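Local coordinates for cupin type-2 domain-containing protein (Streptococcus pyogenes, PDB 1YHF) that is of unknown function but adopts the cupin fold, a small beta barrel shared by many metal-dependent enzymes and ligand-binding proteins, at residues A[16-19]-A[20-23]; A[73-77]-A[78-82]; A[98-101]-A[102-106]. All coordinates share one frame; numbering follows the deposited sequence.

Interaction 1 (A[16-19]-A[20-23]); sequences LDLT and QEVM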
ATOM      1  N   LEU A  16      -6.686 -14.365  -9.126  1.00 26.26           N
ATOM      2  CA  LEU A  16      -7.201 -13.631  -7.968  1.00 27.44           C
ATOM      3  C   LEU A  16      -7.559 -12.208  -8.374  1.00 27.48           C
ATOM      4  O   LEU A  16      -7.114 -11.714  -9.420  1.00 26.92           O
ATOM      5  CB  LEU A  16      -6.147 -13.555  -6.857  1.00 28.31           C
ATOM      6  CG  LEU A  16      -5.451 -14.829  -6.381  1.00 29.86           C
ATOM      7  CD1 LEU A  16      -4.213 -14.478  -5.601  1.00 30.62           C
ATOM      8  CD2 LEU A  16      -6.407 -15.664  -5.560  1.00 32.95           C
ATOM      9  N   ASP A  17      -8.381 -11.583  -7.536  1.00 27.14           N
ATOM     10  CA  ASP A  17      -8.666 -10.162  -7.595  1.00 27.84           C
ATOM     11  C   ASP A  17      -8.176  -9.588  -6.271  1.00 27.82           C
ATOM     12  O   ASP A  17      -8.745  -9.895  -5.214  1.00 27.44           O
ATOM     13  CB  ASP A  17     -10.171  -9.971  -7.761  1.00 28.18           C
ATOM     14  CG  ASP A  17     -10.599  -8.525  -7.729  1.00 30.00           C
ATOM     15  OD1 ASP A  17      -9.788  -7.612  -7.432  1.00 30.70           O
ATOM     16  OD2 ASP A  17     -11.789  -8.305  -8.005  1.00 31.15           O
ATOM     17  N   LEU A  18      -7.117  -8.772  -6.320  1.00 27.58           N
ATOM     18  CA  LEU A  18      -6.538  -8.211  -5.090  1.00 29.00           C
ATOM     19  C   LEU A  18      -7.530  -7.423  -4.224  1.00 29.11           C
ATOM     20  O   LEU A  18      -7.398  -7.404  -3.010  1.00 29.44           O
ATOM     21  CB  LEU A  18      -5.273  -7.375  -5.373  1.00 28.80           C
ATOM     22  CG  LEU A  18      -4.018  -8.071  -5.926  1.00 30.10           C
ATOM     23  CD1 LEU A  18      -2.949  -7.025  -6.237  1.00 30.61           C
ATOM     24  CD2 LEU A  18      -3.432  -9.147  -4.971  1.00 30.49           C
ATOM     25  N   THR A  19      -8.512  -6.773  -4.850  1.00 29.85           N
ATOM     26  CA  THR A  19      -9.561  -6.052  -4.098  1.00 30.36           C
ATOM     27  C   THR A  19     -10.499  -7.009  -3.352  1.00 31.23           C
ATOM     28  O   THR A  19     -11.281  -6.574  -2.499  1.00 31.69           O
ATOM     29  CB  THR A  19     -10.416  -5.081  -4.984  1.00 29.85           C
ATOM     30  OG1 THR A  19     -11.203  -5.827  -5.927  1.00 28.49           O
ATOM     31  CG2 THR A  19      -9.534  -4.097  -5.712  1.00 29.13           C
ATOM     32  N   GLN A  20     -10.433  -8.298  -3.680  1.00 31.43           N
ATOM     33  CA  GLN A  20     -11.160  -9.302  -2.906  1.00 32.42           C
ATOM     34  C   GLN A  20     -10.288  -9.934  -1.830  1.00 31.90           C
ATOM     35  O   GLN A  20     -10.810 -10.555  -0.917  1.00 32.18           O
ATOM     36  CB  GLN A  20     -11.768 -10.408  -3.790  1.00 32.40           C
ATOM     37  CG  GLN A  20     -12.678  -9.922  -4.917  1.00 35.60           C
ATOM     38  CD  GLN A  20     -13.784  -8.974  -4.467  1.00 41.42           C
ATOM     39  OE1 GLN A  20     -14.709  -9.374  -3.744  1.00 41.75           O
ATOM     40  NE2 GLN A  20     -13.709  -7.705  -4.917  1.00 43.77           N
ATOM     41  N   GLU A  21      -8.972  -9.777  -1.946  1.00 31.60           N
ATOM     42  CA  GLU A  21      -8.034 -10.369  -1.000  1.00 31.66           C
ATOM     43  C   GLU A  21      -7.952  -9.549   0.281  1.00 30.91           C
ATOM     44  O   GLU A  21      -7.569 -10.080   1.323  1.00 30.94           O
ATOM     45  CB  GLU A  21      -6.628 -10.513  -1.607  1.00 32.50           C
ATOM     46  CG  GLU A  21      -6.516 -11.505  -2.773  1.00 34.45           C
ATOM     47  CD  GLU A  21      -6.734 -12.951  -2.366  1.00 39.82           C
ATOM     48  OE1 GLU A  21      -6.011 -13.458  -1.479  1.00 41.52           O
ATOM     49  OE2 GLU A  21      -7.630 -13.592  -2.958  1.00 43.50           O
ATOM     50  N   VAL A  22      -8.276  -8.256   0.191  1.00 29.50           N
ATOM     51  CA  VAL A  22      -8.284  -7.356   1.346  1.00 29.36           C
ATOM     52  C   VAL A  22      -9.550  -6.496   1.311  1.00 29.10           C
ATOM     53  O   VAL A  22      -9.594  -5.442   0.666  1.00 27.73           O
ATOM     54  CB  VAL A  22      -6.986  -6.483   1.451  1.00 29.16           C
ATOM     55  CG1 VAL A  22      -6.935  -5.785   2.782  1.00 31.12           C
ATOM     56  CG2 VAL A  22      -5.748  -7.350   1.362  1.00 30.20           C
HETATM   57  N   MSE A  23     -10.589  -6.986   1.988  1.00 28.93           N
HETATM   58  CA  MSE A  23     -11.887  -6.332   1.993  1.00 30.48           C
HETATM   59  C   MSE A  23     -11.853  -5.018   2.783  1.00 29.69           C
HETATM   60  O   MSE A  23     -11.017  -4.836   3.666  1.00 29.24           O
HETATM   61  CB  MSE A  23     -12.954  -7.295   2.537  1.00 31.08           C
HETATM   62  CG  MSE A  23     -13.014  -8.625   1.737  1.00 35.49           C
HETATM   63 SE   MSE A  23     -13.745  -8.332  -0.061  0.74 45.40          SE
HETATM   64  CE  MSE A  23     -15.608  -8.348   0.472  1.00 42.88           C
TER
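Asp-17 turns its CG opposite its own backbone N (chi1 176°), while chi1 of Gln-20 (-55°) sets its CG anti to the carbonyl carbon and 3.6 Å from Asp-17 OD2; a bend at chi2 (-52°) then turns the Gln-20 amide back toward Thr-19 OG1. Together they dress the start of the single-turn, weakly bonded helix 18-21, with Asp-17 as its N-cap. The capping bond runs from Thr-19 N to Asp-17 OD1 (3.0 Å). The same oxygen also takes the hydroxyl of Thr-19, OG1 to OD1 2.7 Å, and both donors come from one face of the carboxylate, above its plane. Gln-20 NE2 in turn donates to Thr-19 OG1 at 3.3 Å, so this hydroxyl gives to a carboxylate and receives from an amide. The Thr-19 N-H and hydroxyl would both tend to stabilise negative charge on OD1. Behind the cap, Gln-20 N bonds to Asp-17 O (2.8 Å) and Glu-21 N to Leu-18 O (3.0 Å); the longer-span bonds of Glu-21 N to Asp-17 O and Val-22 N to Leu-18 O are weak. Val-22 buries itself against strands 29-37 and 40-47. Glu-21 crosses Leu-16 at about a right angle, with OE2 3.5 Å from Leu-16 CD2.

Interaction 2 (A[73-77]-A[78-82]); sequences ITIDQ and ETYRV
Ile-75 and Glu-78 bracket a type II' turn whose corners are Asp-76 and Gln-77, and the antiparallel strands it joins run on through the non-hydrogen-bonded pair Thr-74/Thr-79 to the hydrogen-bonded pair Ile-73/Tyr-80. Asp-76 takes the positive phi (55°) that the first corner of a type II' turn calls for. Four backbone bonds close the hairpin; the two between Ile-73 and Tyr-80 are short, with Tyr-80 N to Ile-73 O at 2.6 Å, while Glu-78 N reaches Ile-75 O at 3.0 Å from above the carbonyl plane. Next to these, Ile-73 O also receives a CA-H...O contact from Thr-79. On the face shared by Ile-73, Ile-75 and Tyr-80, the tyrosine leans along the strands toward the turn. Its CD2 edge meets Ile-73 O nearly in the ring plane, and CE2 comes within 3.8 Å of Ile-75 CB, the two side chains crossing at about a right angle. A water bridges the end of the ring to the turn, donating to Ile-75 O (2.8 Å) and hydrogen-bonding Tyr-80 OH (3.0 Å). Further from the turn, Ile-73 CD1 packs on Val-82 CG2 at 3.9 Å. Thr-74 OG1 and Thr-79 CG2 touch on the other face, where Thr-79 OG1 sits over one face of the Arg-81 guanidinium, offset toward its rim; Arg-81 NE forms a salt bridge with Glu-72. This is a tight two-residue beta hairpin, forming the edge of the four-stranded sheet of the cupin barrel.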
ATOM      1  N   ILE A  73      -2.751  11.666  -0.720  1.00 30.72           N
ATOM      2  CA  ILE A  73      -1.376  11.392  -0.415  1.00 30.60           C
ATOM      3  C   ILE A  73      -0.643  12.708  -0.218  1.00 30.70           C
ATOM      4  O   ILE A  73      -0.755  13.623  -1.012  1.00 30.28           O
ATOM      5  CB  ILE A  73      -0.757  10.457  -1.495  1.00 31.13           C
ATOM      6  CG1 ILE A  73      -1.575   9.144  -1.510  1.00 30.92           C
ATOM      7  CG2 ILE A  73       0.753  10.273  -1.282  1.00 30.20           C
ATOM      8  CD1 ILE A  73      -0.983   8.014  -2.248  1.00 33.75           C
ATOM      9  N   THR A  74       0.077  12.791   0.887  1.00 30.73           N
ATOM     10  CA  THR A  74       0.924  13.937   1.182  1.00 31.38           C
ATOM     11  C   THR A  74       2.354  13.487   1.049  1.00 31.66           C
ATOM     12  O   THR A  74       2.727  12.435   1.576  1.00 31.60           O
ATOM     13  CB  THR A  74       0.708  14.425   2.631  1.00 31.13           C
ATOM     14  OG1 THR A  74      -0.685  14.667   2.827  1.00 30.88           O
ATOM     15  CG2 THR A  74       1.491  15.694   2.901  1.00 32.19           C
ATOM     16  N   ILE A  75       3.136  14.267   0.319  1.00 31.30           N
ATOM     17  CA  ILE A  75       4.564  14.023   0.189  1.00 32.01           C
ATOM     18  C   ILE A  75       5.236  15.341   0.539  1.00 32.46           C
ATOM     19  O   ILE A  75       5.073  16.322  -0.178  1.00 32.44           O
ATOM     20  CB  ILE A  75       4.965  13.547  -1.237  1.00 31.57           C
ATOM     21  CG1 ILE A  75       4.249  12.243  -1.606  1.00 30.88           C
ATOM     22  CG2 ILE A  75       6.484  13.396  -1.342  1.00 31.90           C
ATOM     23  CD1 ILE A  75       4.572  11.743  -3.020  1.00 30.98           C
ATOM     24  N   ASP A  76       5.951  15.353   1.664  1.00 33.74           N
ATOM     25  CA  ASP A  76       6.490  16.587   2.269  1.00 35.60           C
ATOM     26  C   ASP A  76       5.352  17.582   2.505  1.00 36.16           C
ATOM     27  O   ASP A  76       4.522  17.375   3.382  1.00 36.05           O
ATOM     28  CB  ASP A  76       7.600  17.197   1.409  1.00 35.59           C
ATOM     29  CG  ASP A  76       8.438  18.229   2.163  1.00 38.29           C
ATOM     30  OD1 ASP A  76       8.357  18.321   3.418  1.00 40.19           O
ATOM     31  OD2 ASP A  76       9.189  18.956   1.479  1.00 39.25           O
ATOM     32  N   GLN A  77       5.296  18.633   1.695  1.00 37.45           N
ATOM     33  CA  GLN A  77       4.246  19.642   1.830  1.00 38.87           C
ATOM     34  C   GLN A  77       2.978  19.319   1.045  1.00 38.56           C
ATOM     35  O   GLN A  77       1.872  19.632   1.499  1.00 39.54           O
ATOM     36  CB  GLN A  77       4.772  21.030   1.432  1.00 39.47           C
ATOM     37  CG  GLN A  77       5.048  21.224  -0.073  1.00 43.65           C
ATOM     38  CD  GLN A  77       3.890  21.917  -0.805  1.00 47.72           C
ATOM     39  OE1 GLN A  77       4.109  22.678  -1.751  1.00 49.70           O
ATOM     40  NE2 GLN A  77       2.656  21.661  -0.360  1.00 48.24           N
ATOM     41  N   GLU A  78       3.149  18.684  -0.115  1.00 37.28           N
ATOM     42  CA  GLU A  78       2.149  18.674  -1.177  1.00 36.02           C
ATOM     43  C   GLU A  78       1.157  17.515  -1.075  1.00 34.63           C
ATOM     44  O   GLU A  78       1.526  16.406  -0.685  1.00 33.26           O
ATOM     45  CB  GLU A  78       2.875  18.630  -2.519  1.00 36.35           C
ATOM     46  CG  GLU A  78       2.029  19.020  -3.710  1.00 38.95           C
ATOM     47  CD  GLU A  78       2.864  19.310  -4.935  1.00 43.56           C
ATOM     48  OE1 GLU A  78       2.333  19.154  -6.062  1.00 45.15           O
ATOM     49  OE2 GLU A  78       4.051  19.691  -4.776  1.00 45.53           O
ATOM     50  N   THR A  79      -0.096  17.776  -1.436  1.00 33.68           N
ATOM     51  CA  THR A  79      -1.103  16.703  -1.493  1.00 33.37           C
ATOM     52  C   THR A  79      -1.467  16.288  -2.917  1.00 32.49           C
ATOM     53  O   THR A  79      -1.576  17.111  -3.818  1.00 32.28           O
ATOM     54  CB  THR A  79      -2.410  17.020  -0.699  1.00 33.42           C
ATOM     55  OG1 THR A  79      -3.203  17.964  -1.424  1.00 35.38           O
ATOM     56  CG2 THR A  79      -2.091  17.557   0.671  1.00 33.29           C
ATOM     57  N   TYR A  80      -1.678  14.994  -3.081  1.00 31.78           N
ATOM     58  CA  TYR A  80      -1.994  14.381  -4.353  1.00 31.50           C
ATOM     59  C   TYR A  80      -3.229  13.535  -4.098  1.00 31.91           C
ATOM     60  O   TYR A  80      -3.285  12.797  -3.111  1.00 31.77           O
ATOM     61  CB  TYR A  80      -0.828  13.466  -4.780  1.00 31.05           C
ATOM     62  CG  TYR A  80       0.520  14.165  -4.853  1.00 30.26           C
ATOM     63  CD1 TYR A  80       1.038  14.597  -6.074  1.00 30.00           C
ATOM     64  CD2 TYR A  80       1.276  14.403  -3.700  1.00 29.22           C
ATOM     65  CE1 TYR A  80       2.271  15.244  -6.135  1.00 28.37           C
ATOM     66  CE2 TYR A  80       2.485  15.055  -3.755  1.00 27.51           C
ATOM     67  CZ  TYR A  80       2.982  15.465  -4.973  1.00 28.74           C
ATOM     68  OH  TYR A  80       4.204  16.086  -5.014  1.00 30.18           O
ATOM     69  N   ARG A  81      -4.230  13.649  -4.955  1.00 31.92           N
ATOM     70  CA  ARG A  81      -5.402  12.802  -4.802  1.00 32.65           C
ATOM     71  C   ARG A  81      -5.317  11.686  -5.825  1.00 31.91           C
ATOM     72  O   ARG A  81      -5.384  11.923  -7.014  1.00 32.17           O
ATOM     73  CB  ARG A  81      -6.709  13.589  -4.917  1.00 33.46           C
ATOM     74  CG  ARG A  81      -7.072  14.374  -3.656  1.00 35.66           C
ATOM     75  CD  ARG A  81      -6.761  15.831  -3.833  1.00 39.22           C
ATOM     76  NE  ARG A  81      -6.733  16.571  -2.570  1.00 41.21           N
ATOM     77  CZ  ARG A  81      -6.927  17.886  -2.477  1.00 42.01           C
ATOM     78  NH1 ARG A  81      -7.195  18.603  -3.566  1.00 41.25           N
ATOM     79  NH2 ARG A  81      -6.872  18.485  -1.293  1.00 42.83           N
ATOM     80  N   VAL A  82      -5.113  10.471  -5.337  1.00 31.26           N
ATOM     81  CA  VAL A  82      -4.809   9.342  -6.196  1.00 30.63           C
ATOM     82  C   VAL A  82      -6.043   8.453  -6.295  1.00 30.45           C
ATOM     83  O   VAL A  82      -6.481   7.869  -5.300  1.00 30.62           O
ATOM     84  CB  VAL A  82      -3.555   8.585  -5.693  1.00 30.97           C
ATOM     85  CG1 VAL A  82      -3.146   7.465  -6.673  1.00 30.16           C
ATOM     86  CG2 VAL A  82      -2.400   9.583  -5.507  1.00 30.02           C
TER
HETATM   87  O   HOH W   1       6.129  16.571  -2.793  1.00 46.31           O

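Interaction 3 (A[98-101]-A[102-106]); sequences LYAV and EAFQM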
ATOM      1  N   LEU A  98      -1.002   9.228   4.268  1.00 29.04           N
ATOM      2  CA  LEU A  98      -2.119   8.819   3.420  1.00 29.10           C
ATOM      3  C   LEU A  98      -3.439   8.965   4.190  1.00 29.64           C
ATOM      4  O   LEU A  98      -3.535   8.521   5.338  1.00 29.81           O
ATOM      5  CB  LEU A  98      -1.945   7.363   2.920  1.00 29.26           C
ATOM      6  CG  LEU A  98      -0.662   6.966   2.133  1.00 29.70           C
ATOM      7  CD1 LEU A  98       0.530   6.597   3.045  1.00 30.56           C
ATOM      8  CD2 LEU A  98      -0.914   5.838   1.154  1.00 28.63           C
ATOM      9  N   TYR A  99      -4.432   9.606   3.568  1.00 29.08           N
ATOM     10  CA  TYR A  99      -5.745   9.759   4.162  1.00 29.07           C
ATOM     11  C   TYR A  99      -6.806   9.189   3.228  1.00 28.40           C
ATOM     12  O   TYR A  99      -6.805   9.468   2.018  1.00 28.26           O
ATOM     13  CB  TYR A  99      -6.031  11.229   4.486  1.00 29.74           C
ATOM     14  CG  TYR A  99      -7.434  11.496   4.970  1.00 31.47           C
ATOM     15  CD1 TYR A  99      -7.833  11.114   6.250  1.00 31.45           C
ATOM     16  CD2 TYR A  99      -8.362  12.134   4.148  1.00 32.44           C
ATOM     17  CE1 TYR A  99      -9.113  11.360   6.709  1.00 32.48           C
ATOM     18  CE2 TYR A  99      -9.652  12.392   4.598  1.00 33.67           C
ATOM     19  CZ  TYR A  99     -10.019  12.009   5.878  1.00 32.29           C
ATOM     20  OH  TYR A  99     -11.295  12.239   6.317  1.00 32.04           O
ATOM     21  N   ALA A 100      -7.690   8.365   3.784  1.00 27.87           N
ATOM     22  CA  ALA A 100      -8.743   7.730   2.996  1.00 27.89           C
ATOM     23  C   ALA A 100      -9.891   8.721   2.778  1.00 27.99           C
ATOM     24  O   ALA A 100     -10.806   8.821   3.593  1.00 27.75           O
ATOM     25  CB  ALA A 100      -9.237   6.446   3.687  1.00 27.35           C
ATOM     26  N   VAL A 101      -9.815   9.481   1.695  1.00 28.47           N
ATOM     27  CA  VAL A 101     -10.914  10.369   1.298  1.00 29.29           C
ATOM     28  C   VAL A 101     -12.224   9.591   1.156  1.00 29.81           C
ATOM     29  O   VAL A 101     -13.286  10.026   1.632  1.00 29.92           O
ATOM     30  CB  VAL A 101     -10.610  11.103  -0.019  1.00 29.37           C
ATOM     31  CG1 VAL A 101     -11.785  12.037  -0.389  1.00 29.68           C
ATOM     32  CG2 VAL A 101      -9.337  11.898   0.117  1.00 30.12           C
ATOM     33  N   GLU A 102     -12.133   8.455   0.473  1.00 30.17           N
ATOM     34  CA  GLU A 102     -13.182   7.442   0.462  1.00 30.86           C
ATOM     35  C   GLU A 102     -12.471   6.187   0.921  1.00 30.12           C
ATOM     36  O   GLU A 102     -11.238   6.173   0.984  1.00 29.96           O
ATOM     37  CB  GLU A 102     -13.707   7.201  -0.948  1.00 31.13           C
ATOM     38  CG  GLU A 102     -13.989   8.436  -1.758  1.00 35.65           C
ATOM     39  CD  GLU A 102     -14.377   8.102  -3.186  1.00 41.10           C
ATOM     40  OE1 GLU A 102     -14.201   6.933  -3.610  1.00 45.27           O
ATOM     41  OE2 GLU A 102     -14.838   9.016  -3.897  1.00 44.23           O
ATOM     42  N   ALA A 103     -13.224   5.141   1.226  1.00 29.16           N
ATOM     43  CA  ALA A 103     -12.620   3.828   1.443  1.00 29.34           C
ATOM     44  C   ALA A 103     -11.756   3.533   0.209  1.00 29.03           C
ATOM     45  O   ALA A 103     -12.155   3.809  -0.929  1.00 29.22           O
ATOM     46  CB  ALA A 103     -13.692   2.758   1.623  1.00 29.07           C
ATOM     47  N   PHE A 104     -10.550   3.035   0.430  1.00 28.21           N
ATOM     48  CA  PHE A 104      -9.714   2.674  -0.697  1.00 27.10           C
ATOM     49  C   PHE A 104      -8.915   1.408  -0.410  1.00 26.65           C
ATOM     50  O   PHE A 104      -8.775   1.000   0.755  1.00 26.14           O
ATOM     51  CB  PHE A 104      -8.842   3.869  -1.136  1.00 26.68           C
ATOM     52  CG  PHE A 104      -7.624   4.129  -0.263  1.00 27.97           C
ATOM     53  CD1 PHE A 104      -6.419   3.471  -0.511  1.00 27.59           C
ATOM     54  CD2 PHE A 104      -7.662   5.082   0.758  1.00 27.39           C
ATOM     55  CE1 PHE A 104      -5.274   3.725   0.262  1.00 26.56           C
ATOM     56  CE2 PHE A 104      -6.527   5.344   1.542  1.00 24.69           C
ATOM     57  CZ  PHE A 104      -5.324   4.652   1.290  1.00 26.68           C
ATOM     58  N   GLN A 105      -8.437   0.784  -1.489  1.00 26.12           N
ATOM     59  CA  GLN A 105      -7.544  -0.384  -1.438  1.00 25.07           C
ATOM     60  C   GLN A 105      -6.344  -0.034  -2.290  1.00 25.50           C
ATOM     61  O   GLN A 105      -6.497   0.652  -3.327  1.00 24.98           O
ATOM     62  CB  GLN A 105      -8.240  -1.623  -2.002  1.00 23.72           C
ATOM     63  CG  GLN A 105      -9.373  -2.134  -1.115  1.00 24.84           C
ATOM     64  CD  GLN A 105     -10.402  -2.879  -1.893  1.00 24.63           C
ATOM     65  OE1 GLN A 105     -10.877  -2.399  -2.924  1.00 25.44           O
ATOM     66  NE2 GLN A 105     -10.743  -4.062  -1.435  1.00 24.02           N
HETATM   67  N   MSE A 106      -5.159  -0.474  -1.852  1.00 25.26           N
HETATM   68  CA  MSE A 106      -3.908  -0.191  -2.546  1.00 26.54           C
HETATM   69  C   MSE A 106      -2.901  -1.326  -2.506  1.00 26.08           C
HETATM   70  O   MSE A 106      -2.902  -2.155  -1.584  1.00 24.70           O
HETATM   71  CB  MSE A 106      -3.230   1.054  -1.956  1.00 27.04           C
HETATM   72  CG  MSE A 106      -2.868   0.944  -0.502  1.00 26.72           C
HETATM   73 SE   MSE A 106      -1.548   2.357  -0.052  0.85 32.21          SE
HETATM   74  CE  MSE A 106      -1.673   2.232   1.827  1.00 29.92           C
TER
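Phe-104 points one edge of its ring at Ala-100, and Leu-98 lies obliquely across the end of Met-106, two apolar meetings that span the bend between strands 96-100 and 104-111. The phenyl ring is presented by an unusual first torsion: at chi1 78°, CG sits between the backbone N and the carbonyl carbon, which swings the ring back toward the strand just left. Its CD2 is 3.6 Å from Ala-100 CB, and CE2 is equally close to Ala-100 CA, which lies near the ring plane. The alanine is thus met by a rim of C-H groups and not by the ring face. Glu-102 O and Met-106 SE also lie in the ring plane at its edge, and the same carbonyl oxygen approaches Ala-100 CB at 3.4 Å. Met-106, a selenomethionine in this crystal, likewise places CG between N and the carbonyl carbon (chi1 61°) but then runs out fully extended. Its SE and CE both come to 3.7 Å from Leu-98 CD2, so one methyl branch of the leucine touches both atoms at the end of the chain. Ala-100 is the centre of an inverse gamma turn, closed by a weak bond from Val-101 N to Tyr-99 O. The axes of the short strands 98-100 and 104-106 come no closer than 9.0 Å, each belonging to a different sheet. Leu-47 packs on both Ala-100 and Phe-104, and Ile-53 on both Leu-98 and Met-106. No backbone bond links the two segments; Leu-98 pairs with Ile-53 and Phe-104 with Leu-47. Apart from the chain itself, what the two segments share is hydrocarbon and selenium surface, a dispersion contact inside the barrel.

Overall arrangement
From the N terminus the three contacts follow in series, none nesting in or crossing another, and each closes a short local turn. Interaction 1 folds the lone helical turn ahead of the first strand; interaction 2 closes the hairpin 70-75/78-83; interaction 3 closes the bend that carries the chain from strand 96-100 of the four-stranded sheet into strand 104-111 of the five-stranded one. Interactions 1 and 2 lie on opposite sides of the chain's centre, their centres 25 Å apart, and interaction 3 touches both. Gln-105 NE2 reaches Val-22 O, tying the residue just after the helix to the larger sheet, while Leu-98 CD2 packs on Ile-73 CD1 between neighbouring strands.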